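Local coordinates for monosaccharide ABC transporter substrate-binding protein, CUT2 family (PDB 4RU1) that binds myo-inositol and probably serves as the sugar-capturing component of an ABC-type carbohydrate transporter, at residues D33-I38 against Y254-E259; K41-A46 against V52-S57; Q172-Y177 against A191-Q196; Q216-K219 against N224-I227; D126-G131 against V165-K170. All coordinates share one frame; numbering follows the deposited sequence. Where two conformers were deposited one is given.

Contact 1 of 5, residues D33-I38 against Y254-E259; sequences DTFWDI and YVEGYE. With INS (1,2,3,4,5,6-hexahydroxy-cyclohexane), chain M.
Phe-35 brings its ring edge to the carboxylate of Glu-256, with CZ 4.4 Å from OE1, while Ile-38 CG2 packs at 4.2 Å from Tyr-254 CB. Helix 35-49 and helix 253-270 meet here beside the inositol pocket. The Phe-35 side chain leaves the backbone anti to N (chi1 169°), and one face of its ring lies under the ligand: INS C1 sits 3.9 Å above the plane, over the ring centre, as in a CH-pi contact. Phe-35 CD2 in turn lies over the indole of Trp-36, offset toward its rim. The edge of that indole meets the ligand, and NE1 donates to INS O4 at 3.0 Å. Asp-33 works at both carboxylate oxygens: OD2 accepts from INS O3 at 2.6 Å, and OD1 accepts from Phe-35 N at 3.2 Å, a capping bond at the turn that leads into the helix. With an alanine here, INS O3 would probably lose its acceptor and Phe-35 N its cap, so that the Phe-35 ring would be less firmly placed. Glu-256 is hydrogen-bonded to Gln-251 NE2 and Asn-108 ND2, whose amide oxygens bind INS. The chemistry thus implies a second-shell carboxylate orienting two amides, beside an aromatic platform and a first-shell carboxylate acceptor.

Contact 2 of 5, residues K41-A46 against V52-S57; sequences KGALAA and VTLKYS
No aromatic ring enters the contact of Leu-54 with Ala-43 and Leu-44, which rests on methyl groups; the flat group beside it is the Tyr-56 ring, engaged with Arg-40 in a cation-pi pair, its hydroxyl hydrogen-bonded to Gln-29 and Thr-27. The setting is a beta-alpha-beta unit, strand 21-27, helix 35-49, strand 52-58, in which the helix lies against an edge strand of the parallel sheet. The evidence is geometric: the closest CA atoms across the segments, those of Leu-44 and Leu-54, are 7.1 Å apart, and no hydrogen bond joins the segments. Leu-54 points at the helix from the strand, with CG anti to its backbone N (chi1 -175°), which carries CD2 up to Ala-43 CB at 3.8 Å. The two leucine side chains cross at about a right angle, meeting through their CD2 methyls. Thr-53 and Lys-55 bond through their backbones to strand 21-27. Behind Ala-43 the packing continues to Met-25 of that strand and Val-261 of helix 253-270, whereas Leu-44 is exposed, at the outer margin of the contact. The nearest approach is methyl to methyl, Leu-44 CD2 to Leu-54 CD2 at 3.7 Å, with the same Leu-44 methyl 4.2 Å from Leu-54 CB.

Contact 3 of 5, residues Q172-Y177 against A191-Q196; sequences QYTKLY and AAKLKQ
Thr-174 and Leu-176 meet the aliphatic part of Lys-193 in a loose, apolar surface contact between strand 172-177, outermost in its sheet, and the last turns of helix 183-196. The spacing supports this reading: the nearest CA atoms, of Leu-176 and Lys-193, are 8.4 Å apart, and no hydrogen bond crosses. Leu-176 CD2 touches Lys-193 CB at 4.2 Å, while Thr-174 CG2 comes no closer than 4.4 Å to Lys-193 CE. Lys-193 leaves the helix with CG anti to its backbone N, then bends at chi2 (84°) and beyond, laying its chain alongside the strand; it and Leu-176 slide past each other in opposite directions. A second conformer was modelled for this lysine, consistent with a loosely held chain. Thr-174 turns its methyl to the helix, and its hydroxyl is hydrogen-bonded to His-145 NE2 of the adjoining strand. On the other strand face Lys-175 NZ donates to Tyr-177 OH at 2.8 Å and forms a salt bridge with Glu-159, while Tyr-173 packs on helix 156-168. Helices therefore lie on both faces of strand 172-177, and helix 183-196 leads on to strand 202-205 beyond strand 145-150, an alpha/beta layering characteristic of a periplasmic binding protein lobe.

Contact 4 of 5, residues Q216-K219 against N224-I227; sequences QAVK and NAKI
Ala-225 is fixed by a hydrogen bond between its backbone N and Ser-223 OG, and its carbonyl oxygen is met by Val-218 CG1 of helix 208-220 at 3.6 Å. No hydrogen bond crosses the two segments, so their buried contact depends on shape. Val-218 points toward the 224-227 segment and supplies both of its methyls. CG1 stands anti to the backbone N (chi1 155°, somewhat short of the ideal), which takes it to Ala-225 O. CG2 reaches Ile-227 CD1 at 3.8 Å and is 4.3 Å from Ala-225 CB. Val-218 and Ile-227 therefore approach tip to tip. The Ile-227 chi2 of 94° lies off the usual staggered values, which turns its terminal methyl against the valine. Further up the same helix Ile-227 rests on Ala-214 and Ile-215, while Val-218 has Leu-194 of helix 183-196 beside it. At the solvent-facing side Lys-219 NZ makes a weak bond to Gln-216 OE1, one helical turn back. Backbone bonds join Lys-226 to Asp-201 and to Val-203 in strand 202-205, and Ile-227 to Gln-246. This is the return strand of the beta-alpha-beta unit of strand 202-205, helix 208-220 and strand 226-230.

Contact 5 of 5, residues D126-G131 against V165-K170; sequences DETVAG and VQQTFK
Gly-131 and Val-165 form the tight part of the contact: their CA atoms are 4.4 Å apart, and Val-165 CA makes a CA-H...O contact with Gly-131 O at 3.3 Å. The angle at the hydrogen, 128°, marks it as bent. Val-165 CG2 also closes on the glycine, reaching Gly-131 O at 3.5 Å and Gly-131 CA at 3.9 Å. A beta carbon built on Gly-131 would come only 3.1 Å from Val-165 N, so a side chain could hardly be fitted while the backbones stay this near. Helix 127-140, which carries the chain from strand 121-124 of the first sheet over to strand 145-150 of the second, as in the two-lobed periplasmic binding protein fold, thus packs closely on helix 156-168 at a glycine. Asp-126 is the N-cap of the first helix; its OD1, met from above the carboxylate plane, takes Val-129 N at 3.1 Å. Glu-127 next to it makes a salt bridge with Arg-161, which binds the inositol. On the looser, outer side Thr-128 CG2 merely brushes Gln-167 NE2 at 4.2 Å. The extended Gln-167 chain instead satisfies its amide with Asn-163 OD1 and Gln-132 NE2, and Thr-168 OG1 is hydrogen-bonded to Gln-132 O.

The contacts fall into two groups, one for each sheet of the protein. Contacts 1 and 2 share helix 35-49 and touch directly, Tyr-258 CB lying 3.4 Å from Gly-42 O. In the other group, contact 3 joins contact 4 through Leu-194 CD1 and Val-218 CG2 (3.5 Å), and contact 5 through Tyr-173 CD2 and Gln-166 CG (3.7 Å). Contacts 2 and 3 are farthest apart, their centres about 38 Å from each other on opposite sides of the chain's centre. Inositol sits between the groups: contact 1 binds it, and the Ile-227 side chain of contact 4 is about 14 Å from it. Nearest atoms of contacts 1 and 5 are about 6 Å apart, without touching.

Contact 1 of 5, residues D33-I38 against Y254-E259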
# COMPACT_ATOMS: atom_id res chain seq x y z
N ASP A 33 -7.03 -7.18 6.45
CA ASP A 33 -5.88 -6.92 5.58
C ASP A 33 -4.69 -6.57 6.49
O ASP A 33 -4.57 -5.45 7.02
CB ASP A 33 -6.21 -5.86 4.55
CG ASP A 33 -5.01 -5.57 3.61
OD1 ASP A 33 -3.95 -6.20 3.85
OD2 ASP A 33 -5.18 -4.74 2.68
N THR A 34 -3.81 -7.55 6.68
CA THR A 34 -2.75 -7.48 7.61
C THR A 34 -1.65 -6.44 7.26
O THR A 34 -0.83 -6.07 8.06
CB THR A 34 -2.11 -8.84 7.88
OG1 THR A 34 -1.60 -9.36 6.67
CG2 THR A 34 -3.12 -9.78 8.53
N PHE A 35 -1.66 -5.98 6.02
CA PHE A 35 -0.73 -4.93 5.62
C PHE A 35 -0.81 -3.76 6.56
O PHE A 35 0.18 -3.20 6.94
CB PHE A 35 -1.05 -4.41 4.22
CG PHE A 35 -0.31 -3.17 3.84
CD1 PHE A 35 0.96 -3.23 3.37
CD2 PHE A 35 -0.97 -1.94 3.84
CE1 PHE A 35 1.61 -2.05 2.95
CE2 PHE A 35 -0.34 -0.80 3.46
CZ PHE A 35 0.96 -0.86 3.04
N TRP A 36 -2.01 -3.47 7.02
CA TRP A 36 -2.34 -2.23 7.75
C TRP A 36 -1.81 -2.40 9.21
O TRP A 36 -1.64 -1.42 9.94
CB TRP A 36 -3.84 -1.90 7.67
CG TRP A 36 -4.16 -1.48 6.31
CD1 TRP A 36 -4.59 -2.29 5.26
CD2 TRP A 36 -3.87 -0.21 5.75
NE1 TRP A 36 -4.64 -1.54 4.07
CE2 TRP A 36 -4.18 -0.28 4.36
CE3 TRP A 36 -3.38 1.01 6.27
CZ2 TRP A 36 -4.03 0.84 3.54
CZ3 TRP A 36 -3.24 2.08 5.43
CH2 TRP A 36 -3.52 1.99 4.10
N ASP A 37 -1.63 -3.65 9.67
CA ASP A 37 -0.98 -3.86 10.99
C ASP A 37 0.46 -3.31 10.98
O ASP A 37 0.91 -2.77 11.99
CB ASP A 37 -1.03 -5.34 11.42
CG ASP A 37 -2.51 -5.90 11.50
OD1 ASP A 37 -3.44 -5.15 11.86
OD2 ASP A 37 -2.69 -7.10 11.19
N ILE A 38 1.16 -3.38 9.84
CA ILE A 38 2.51 -2.85 9.82
C ILE A 38 2.46 -1.32 9.82
O ILE A 38 3.25 -0.67 10.49
CB ILE A 38 3.29 -3.36 8.58
CG1 ILE A 38 3.16 -4.88 8.37
CG2 ILE A 38 4.74 -2.95 8.73
CD1 ILE A 38 3.41 -5.34 6.92
N TYR A 254 5.89 0.60 7.55
CA TYR A 254 6.23 1.08 8.88
C TYR A 254 6.61 2.53 8.80
O TYR A 254 6.23 3.36 9.65
CB TYR A 254 7.37 0.26 9.46
CG TYR A 254 7.79 0.56 10.92
CD1 TYR A 254 8.65 1.64 11.22
CD2 TYR A 254 7.28 -0.20 12.02
CE1 TYR A 254 9.03 1.89 12.53
CE2 TYR A 254 7.70 0.05 13.34
CZ TYR A 254 8.58 1.08 13.57
OH TYR A 254 9.02 1.26 14.87
N VAL A 255 7.38 2.88 7.76
CA VAL A 255 7.79 4.26 7.53
C VAL A 255 6.61 5.17 7.19
O VAL A 255 6.57 6.33 7.59
CB VAL A 255 8.91 4.39 6.51
CG1 VAL A 255 9.29 5.84 6.20
CG2 VAL A 255 10.13 3.64 7.01
N GLU A 256 5.76 4.70 6.29
CA GLU A 256 4.55 5.46 5.97
C GLU A 256 3.74 5.84 7.22
O GLU A 256 3.40 7.01 7.40
CB GLU A 256 3.66 4.70 5.02
CG GLU A 256 4.33 4.43 3.67
CD GLU A 256 3.49 3.65 2.70
OE1 GLU A 256 2.30 3.35 2.94
OE2 GLU A 256 4.04 3.26 1.63
N GLY A 257 3.43 4.87 8.05
CA GLY A 257 2.66 5.15 9.28
C GLY A 257 3.41 5.96 10.28
O GLY A 257 2.87 6.90 10.86
N TYR A 258 4.70 5.66 10.45
CA TYR A 258 5.55 6.44 11.32
C TYR A 258 5.65 7.90 10.94
O TYR A 258 5.51 8.82 11.76
CB TYR A 258 6.97 5.78 11.44
CG TYR A 258 7.92 6.55 12.32
CD1 TYR A 258 8.66 7.62 11.82
CD2 TYR A 258 8.15 6.16 13.65
CE1 TYR A 258 9.57 8.32 12.62
CE2 TYR A 258 9.07 6.84 14.46
CZ TYR A 258 9.76 7.91 13.95
OH TYR A 258 10.71 8.54 14.76
N GLU A 259 5.95 8.13 9.67
CA GLU A 259 6.12 9.50 9.25
C GLU A 259 4.82 10.30 9.20
O GLU A 259 4.83 11.55 9.40
CB GLU A 259 6.78 9.59 7.89
CG GLU A 259 8.25 9.06 7.84
CD GLU A 259 9.21 9.79 8.82
OE1 GLU A 259 8.93 10.98 9.07
OE2 GLU A 259 10.21 9.20 9.24
C1 INS M . -0.87 -2.33 -0.33
C2 INS M . -1.86 -3.49 -0.29
C3 INS M . -3.05 -3.10 0.58
C4 INS M . -3.66 -1.77 0.21
C5 INS M . -2.66 -0.66 0.25
C6 INS M . -1.45 -0.94 -0.60
O1 INS M . 0.25 -2.59 -1.19
O2 INS M . -2.35 -3.62 -1.64
O3 INS M . -4.02 -4.15 0.41
O4 INS M . -4.78 -1.46 1.08
O5 INS M . -3.20 0.59 -0.23
O6 INS M . -0.44 0.10 -0.43

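Contact 2 of 5, residues K41-A46 against V52-S57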
# COMPACT_ATOMS: atom_id res chain seq x y z
N LYS A 41 1.86 -0.29 13.39
CA LYS A 41 3.07 -0.43 14.28
C LYS A 41 3.99 0.76 14.09
O LYS A 41 4.44 1.38 15.05
CB LYS A 41 3.82 -1.72 14.06
CG LYS A 41 3.10 -2.98 14.63
CD LYS A 41 3.98 -4.23 14.54
CE LYS A 41 3.24 -5.48 14.99
NZ LYS A 41 1.88 -5.67 14.34
N GLY A 42 4.21 1.19 12.83
CA GLY A 42 4.96 2.46 12.63
C GLY A 42 4.39 3.73 13.24
O GLY A 42 5.04 4.51 13.97
N ALA A 43 3.10 3.84 13.04
CA ALA A 43 2.37 4.99 13.57
C ALA A 43 2.43 5.01 15.10
O ALA A 43 2.59 6.10 15.68
CB ALA A 43 0.93 4.97 13.06
N LEU A 44 2.22 3.86 15.76
CA LEU A 44 2.26 3.80 17.24
C LEU A 44 3.67 4.00 17.75
O LEU A 44 3.83 4.56 18.84
CB LEU A 44 1.68 2.45 17.74
CG LEU A 44 0.16 2.33 17.55
CD1 LEU A 44 -0.34 0.91 17.80
CD2 LEU A 44 -0.56 3.33 18.47
N ALA A 45 4.67 3.66 16.94
CA ALA A 45 6.09 3.85 17.43
C ALA A 45 6.40 5.35 17.47
O ALA A 45 7.06 5.87 18.41
CB ALA A 45 7.07 3.12 16.54
N ALA A 46 5.88 6.09 16.46
CA ALA A 46 5.99 7.55 16.46
C ALA A 46 5.19 8.21 17.56
O ALA A 46 5.66 9.17 18.23
CB ALA A 46 5.56 8.17 15.14
N VAL A 52 1.51 11.50 21.51
CA VAL A 52 0.31 11.53 20.68
C VAL A 52 -0.62 10.42 21.12
O VAL A 52 -0.21 9.28 21.27
CB VAL A 52 0.74 11.33 19.19
CG1 VAL A 52 -0.44 10.99 18.30
CG2 VAL A 52 1.41 12.58 18.66
N THR A 53 -1.90 10.76 21.23
CA THR A 53 -2.94 9.74 21.27
C THR A 53 -3.39 9.52 19.82
O THR A 53 -3.86 10.48 19.17
CB THR A 53 -4.10 10.20 22.17
OG1 THR A 53 -3.67 10.26 23.53
CG2 THR A 53 -5.25 9.25 22.05
N LEU A 54 -3.24 8.32 19.33
CA LEU A 54 -3.52 7.94 17.95
C LEU A 54 -4.89 7.36 17.91
O LEU A 54 -5.13 6.33 18.57
CB LEU A 54 -2.48 6.90 17.46
CG LEU A 54 -2.66 6.56 15.97
CD1 LEU A 54 -2.34 7.74 15.08
CD2 LEU A 54 -1.80 5.36 15.62
N LYS A 55 -5.78 8.00 17.17
CA LYS A 55 -7.10 7.46 16.93
C LYS A 55 -7.09 6.89 15.52
O LYS A 55 -7.00 7.61 14.54
CB LYS A 55 -8.16 8.56 17.09
CG LYS A 55 -8.28 9.10 18.51
CD LYS A 55 -9.11 10.38 18.58
CE LYS A 55 -10.57 10.10 18.91
NZ LYS A 55 -11.46 11.28 18.69
N TYR A 56 -7.21 5.58 15.43
CA TYR A 56 -7.20 4.89 14.14
C TYR A 56 -8.58 4.49 13.73
O TYR A 56 -9.29 3.86 14.54
CB TYR A 56 -6.29 3.67 14.17
CG TYR A 56 -6.14 2.95 12.81
CD1 TYR A 56 -7.07 2.04 12.43
CD2 TYR A 56 -5.14 3.24 11.93
CE1 TYR A 56 -7.02 1.35 11.22
CE2 TYR A 56 -5.03 2.55 10.70
CZ TYR A 56 -6.00 1.65 10.31
OH TYR A 56 -5.87 0.97 9.10
N SER A 57 -8.99 4.83 12.49
CA SER A 57 -10.28 4.44 11.95
C SER A 57 -10.15 4.10 10.48
O SER A 57 -9.20 4.49 9.76
CB SER A 57 -11.31 5.50 12.14
OG SER A 57 -11.01 6.73 11.56

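Contact 3 of 5, residues Q172-Y177 against A191-Q196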
# COMPACT_ATOMS: atom_id res chain seq x y z
N GLN A 172 2.53 -9.85 -23.39
CA GLN A 172 1.09 -9.76 -23.16
C GLN A 172 0.75 -9.44 -21.72
O GLN A 172 1.44 -9.83 -20.79
CB GLN A 172 0.45 -11.12 -23.50
CG GLN A 172 -1.04 -11.02 -23.72
CD GLN A 172 -1.68 -12.36 -24.03
OE1 GLN A 172 -1.00 -13.38 -24.28
NE2 GLN A 172 -3.01 -12.36 -24.00
N TYR A 173 -0.34 -8.70 -21.60
CA TYR A 173 -0.80 -8.19 -20.28
C TYR A 173 -2.25 -8.48 -20.08
O TYR A 173 -3.10 -8.25 -20.96
CB TYR A 173 -0.48 -6.69 -20.25
CG TYR A 173 -1.06 -5.88 -19.06
CD1 TYR A 173 -0.40 -5.79 -17.82
CD2 TYR A 173 -2.31 -5.27 -19.19
CE1 TYR A 173 -1.01 -5.10 -16.75
CE2 TYR A 173 -2.90 -4.55 -18.17
CZ TYR A 173 -2.26 -4.47 -16.96
OH TYR A 173 -2.93 -3.76 -16.00
N THR A 174 -2.54 -9.04 -18.90
CA THR A 174 -3.89 -9.36 -18.51
C THR A 174 -4.13 -8.93 -17.07
O THR A 174 -3.27 -9.16 -16.22
CB THR A 174 -4.11 -10.90 -18.60
OG1 THR A 174 -3.85 -11.34 -19.93
CG2 THR A 174 -5.55 -11.23 -18.32
N LYS A 175 -5.28 -8.29 -16.78
CA LYS A 175 -5.66 -7.89 -15.46
C LYS A 175 -6.74 -8.85 -14.99
O LYS A 175 -7.69 -9.16 -15.77
CB LYS A 175 -6.21 -6.44 -15.46
CG LYS A 175 -5.26 -5.37 -15.02
CD LYS A 175 -6.01 -4.22 -14.35
CE LYS A 175 -6.74 -3.39 -15.33
NZ LYS A 175 -7.15 -2.12 -14.68
N LEU A 176 -6.73 -9.15 -13.69
CA LEU A 176 -7.76 -9.94 -13.06
C LEU A 176 -8.13 -9.32 -11.71
O LEU A 176 -7.25 -9.16 -10.83
CB LEU A 176 -7.27 -11.31 -12.81
CG LEU A 176 -8.15 -12.24 -11.97
CD1 LEU A 176 -9.47 -12.58 -12.69
CD2 LEU A 176 -7.47 -13.53 -11.62
N TYR A 177 -9.39 -9.00 -11.53
CA TYR A 177 -9.92 -8.54 -10.30
C TYR A 177 -10.43 -9.73 -9.48
O TYR A 177 -11.11 -10.60 -9.97
CB TYR A 177 -11.09 -7.53 -10.50
CG TYR A 177 -10.62 -6.18 -11.07
CD1 TYR A 177 -10.05 -5.19 -10.25
CD2 TYR A 177 -10.57 -5.97 -12.43
CE1 TYR A 177 -9.62 -4.00 -10.78
CE2 TYR A 177 -10.10 -4.78 -12.99
CZ TYR A 177 -9.59 -3.81 -12.17
OH TYR A 177 -9.10 -2.60 -12.67
N ALA A 191 -6.59 -19.70 -9.76
CA ALA A 191 -6.27 -21.01 -10.38
C ALA A 191 -7.00 -21.24 -11.69
O ALA A 191 -6.41 -21.76 -12.63
CB ALA A 191 -6.70 -22.11 -9.42
N ALA A 192 -8.26 -20.86 -11.74
CA ALA A 192 -9.09 -20.99 -12.94
C ALA A 192 -8.50 -20.18 -14.11
O ALA A 192 -8.36 -20.69 -15.21
CB ALA A 192 -10.53 -20.61 -12.62
N LYS A 193 -8.08 -18.96 -13.85
CA LYS A 193 -7.52 -18.12 -14.87
C LYS A 193 -6.24 -18.75 -15.40
O LYS A 193 -6.01 -18.80 -16.59
CB LYS A 193 -7.28 -16.70 -14.34
CG LYS A 193 -6.61 -15.80 -15.35
CD LYS A 193 -7.61 -15.17 -16.33
CE LYS A 193 -7.14 -15.29 -17.78
NZ LYS A 193 -7.26 -16.66 -18.35
N LEU A 194 -5.39 -19.28 -14.50
CA LEU A 194 -4.15 -19.93 -14.94
C LEU A 194 -4.42 -21.18 -15.79
O LEU A 194 -3.70 -21.43 -16.80
CB LEU A 194 -3.28 -20.31 -13.71
CG LEU A 194 -2.78 -19.05 -12.99
CD1 LEU A 194 -1.98 -19.40 -11.74
CD2 LEU A 194 -1.96 -18.10 -13.87
N LYS A 195 -5.39 -21.99 -15.37
CA LYS A 195 -5.72 -23.22 -16.13
C LYS A 195 -6.27 -22.88 -17.52
O LYS A 195 -6.06 -23.58 -18.52
CB LYS A 195 -6.80 -24.03 -15.33
CG LYS A 195 -6.26 -25.01 -14.34
CD LYS A 195 -7.31 -26.06 -13.97
CE LYS A 195 -7.38 -27.17 -15.02
NZ LYS A 195 -8.13 -28.35 -14.52
N GLN A 196 -7.03 -21.80 -17.57
CA GLN A 196 -7.70 -21.41 -18.81
C GLN A 196 -6.71 -20.86 -19.79
O GLN A 196 -6.98 -20.88 -20.96
CB GLN A 196 -8.82 -20.42 -18.47
CG GLN A 196 -9.98 -21.12 -17.77
CD GLN A 196 -10.99 -20.24 -16.97
OE1 GLN A 196 -10.92 -19.03 -16.89
NE2 GLN A 196 -11.91 -20.94 -16.32

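Contact 4 of 5, residues Q216-K219 against N224-I227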
# COMPACT_ATOMS: atom_id res chain seq x y z
N GLN A 216 -0.46 -20.81 -3.95
CA GLN A 216 -1.25 -21.99 -3.82
C GLN A 216 -2.08 -22.29 -5.08
O GLN A 216 -2.14 -23.47 -5.57
CB GLN A 216 -2.20 -21.91 -2.64
CG GLN A 216 -1.54 -21.95 -1.28
CD GLN A 216 -0.51 -23.08 -1.19
OE1 GLN A 216 0.68 -22.85 -1.02
NE2 GLN A 216 -0.98 -24.31 -1.31
N ALA A 217 -2.61 -21.22 -5.69
CA ALA A 217 -3.35 -21.30 -6.98
C ALA A 217 -2.52 -21.83 -8.13
O ALA A 217 -3.02 -22.66 -8.89
CB ALA A 217 -3.88 -19.94 -7.34
N VAL A 218 -1.28 -21.43 -8.20
CA VAL A 218 -0.44 -21.96 -9.23
C VAL A 218 -0.31 -23.47 -9.08
O VAL A 218 -0.35 -24.20 -10.09
CB VAL A 218 0.94 -21.24 -9.20
CG1 VAL A 218 2.00 -22.12 -9.81
CG2 VAL A 218 0.87 -19.86 -9.80
N LYS A 219 -0.10 -23.98 -7.86
CA LYS A 219 0.00 -25.47 -7.62
C LYS A 219 -1.32 -26.15 -7.97
O LYS A 219 -1.37 -27.18 -8.65
CB LYS A 219 0.40 -25.70 -6.18
CG LYS A 219 1.89 -25.95 -5.99
CD LYS A 219 2.39 -25.69 -4.57
CE LYS A 219 1.65 -26.49 -3.52
NZ LYS A 219 1.77 -25.76 -2.24
N ASN A 224 2.84 -23.44 -14.64
CA ASN A 224 4.28 -23.19 -14.56
C ASN A 224 4.55 -21.76 -14.34
O ASN A 224 5.70 -21.35 -14.34
CB ASN A 224 5.07 -23.70 -15.80
CG ASN A 224 5.10 -25.22 -15.86
OD1 ASN A 224 5.33 -25.90 -14.85
ND2 ASN A 224 4.86 -25.77 -17.04
N ALA A 225 3.48 -20.97 -14.10
CA ALA A 225 3.68 -19.56 -13.85
C ALA A 225 4.50 -19.30 -12.56
O ALA A 225 4.37 -20.02 -11.55
CB ALA A 225 2.31 -18.88 -13.73
N LYS A 226 5.33 -18.27 -12.61
CA LYS A 226 5.97 -17.79 -11.41
C LYS A 226 5.10 -16.69 -10.77
O LYS A 226 4.17 -16.25 -11.36
CB LYS A 226 7.36 -17.23 -11.73
CG LYS A 226 8.24 -18.15 -12.56
CD LYS A 226 8.59 -19.40 -11.85
CE LYS A 226 9.18 -20.38 -12.88
NZ LYS A 226 10.17 -21.30 -12.25
N ILE A 227 5.46 -16.28 -9.55
CA ILE A 227 4.69 -15.29 -8.76
C ILE A 227 5.72 -14.25 -8.28
O ILE A 227 6.83 -14.60 -7.87
CB ILE A 227 3.99 -15.92 -7.53
CG1 ILE A 227 3.12 -17.14 -7.90
CG2 ILE A 227 3.14 -14.91 -6.80
CD1 ILE A 227 3.75 -18.48 -7.79

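Contact 5 of 5, residues D126-G131 against V165-K170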
# COMPACT_ATOMS: atom_id res chain seq x y z
N ASP A 126 5.65 5.90 -5.34
CA ASP A 126 5.02 6.33 -6.54
C ASP A 126 4.68 5.04 -7.26
O ASP A 126 5.57 4.29 -7.67
CB ASP A 126 6.02 7.19 -7.38
CG ASP A 126 5.38 7.68 -8.70
OD1 ASP A 126 4.59 6.96 -9.34
OD2 ASP A 126 5.72 8.79 -9.16
N GLU A 127 3.40 4.77 -7.32
CA GLU A 127 2.93 3.47 -7.72
C GLU A 127 3.04 3.23 -9.25
O GLU A 127 3.23 2.10 -9.69
CB GLU A 127 1.52 3.20 -7.22
CG GLU A 127 1.34 3.18 -5.69
CD GLU A 127 2.12 2.08 -4.96
OE1 GLU A 127 2.86 1.32 -5.58
OE2 GLU A 127 1.97 2.05 -3.71
N THR A 128 2.77 4.26 -10.05
CA THR A 128 3.09 4.23 -11.49
C THR A 128 4.57 3.88 -11.72
O THR A 128 4.87 2.98 -12.49
CB THR A 128 2.69 5.52 -12.18
OG1 THR A 128 1.27 5.72 -11.99
CG2 THR A 128 2.95 5.39 -13.63
N VAL A 129 5.47 4.57 -11.02
CA VAL A 129 6.90 4.24 -11.17
C VAL A 129 7.19 2.82 -10.72
O VAL A 129 7.93 2.07 -11.37
CB VAL A 129 7.78 5.22 -10.36
CG1 VAL A 129 9.24 4.79 -10.39
CG2 VAL A 129 7.64 6.59 -10.96
N ALA A 130 6.57 2.36 -9.62
CA ALA A 130 6.87 1.00 -9.18
C ALA A 130 6.36 -0.00 -10.24
O ALA A 130 7.05 -1.00 -10.57
CB ALA A 130 6.29 0.70 -7.80
N GLY A 131 5.16 0.24 -10.80
CA GLY A 131 4.61 -0.62 -11.86
C GLY A 131 5.48 -0.60 -13.10
O GLY A 131 5.80 -1.63 -13.65
N VAL A 165 2.83 -1.32 -15.04
CA VAL A 165 3.34 -2.59 -15.60
C VAL A 165 3.00 -2.63 -17.12
O VAL A 165 3.84 -3.05 -17.93
CB VAL A 165 2.68 -3.78 -14.91
CG1 VAL A 165 2.96 -5.06 -15.65
CG2 VAL A 165 3.19 -3.90 -13.52
N GLN A 166 1.77 -2.24 -17.47
CA GLN A 166 1.35 -2.38 -18.87
C GLN A 166 2.21 -1.53 -19.78
O GLN A 166 2.44 -1.94 -20.89
CB GLN A 166 -0.13 -1.97 -19.02
CG GLN A 166 -0.74 -2.16 -20.41
CD GLN A 166 -2.19 -1.74 -20.47
OE1 GLN A 166 -2.65 -0.91 -19.67
NE2 GLN A 166 -2.93 -2.29 -21.44
N GLN A 167 2.64 -0.34 -19.31
CA GLN A 167 3.45 0.58 -20.08
C GLN A 167 4.79 0.04 -20.51
O GLN A 167 5.26 0.35 -21.64
CB GLN A 167 3.71 1.83 -19.22
CG GLN A 167 2.49 2.72 -19.15
CD GLN A 167 2.78 3.98 -18.37
OE1 GLN A 167 3.87 4.57 -18.49
NE2 GLN A 167 1.83 4.38 -17.52
N THR A 168 5.44 -0.66 -19.60
CA THR A 168 6.81 -1.15 -19.85
C THR A 168 6.97 -2.64 -20.14
O THR A 168 8.05 -3.04 -20.64
CB THR A 168 7.70 -0.82 -18.67
OG1 THR A 168 7.08 -1.38 -17.51
CG2 THR A 168 7.82 0.69 -18.48
N PHE A 169 6.01 -3.50 -19.76
CA PHE A 169 6.13 -4.96 -20.01
C PHE A 169 6.00 -5.17 -21.54
O PHE A 169 5.01 -4.82 -22.14
CB PHE A 169 5.03 -5.72 -19.29
CG PHE A 169 5.21 -7.23 -19.39
CD1 PHE A 169 6.31 -7.85 -18.79
CD2 PHE A 169 4.30 -7.98 -20.10
CE1 PHE A 169 6.45 -9.21 -18.87
CE2 PHE A 169 4.46 -9.37 -20.21
CZ PHE A 169 5.50 -9.96 -19.62
N LYS A 170 7.00 -5.77 -22.16
CA LYS A 170 6.99 -5.91 -23.60
C LYS A 170 5.99 -6.92 -24.14
O LYS A 170 5.46 -6.77 -25.24
CB LYS A 170 8.41 -6.08 -24.17
CG LYS A 170 9.25 -4.87 -23.79
CD LYS A 170 10.65 -4.86 -24.37
CE LYS A 170 11.25 -3.48 -24.12
NZ LYS A 170 12.73 -3.57 -23.97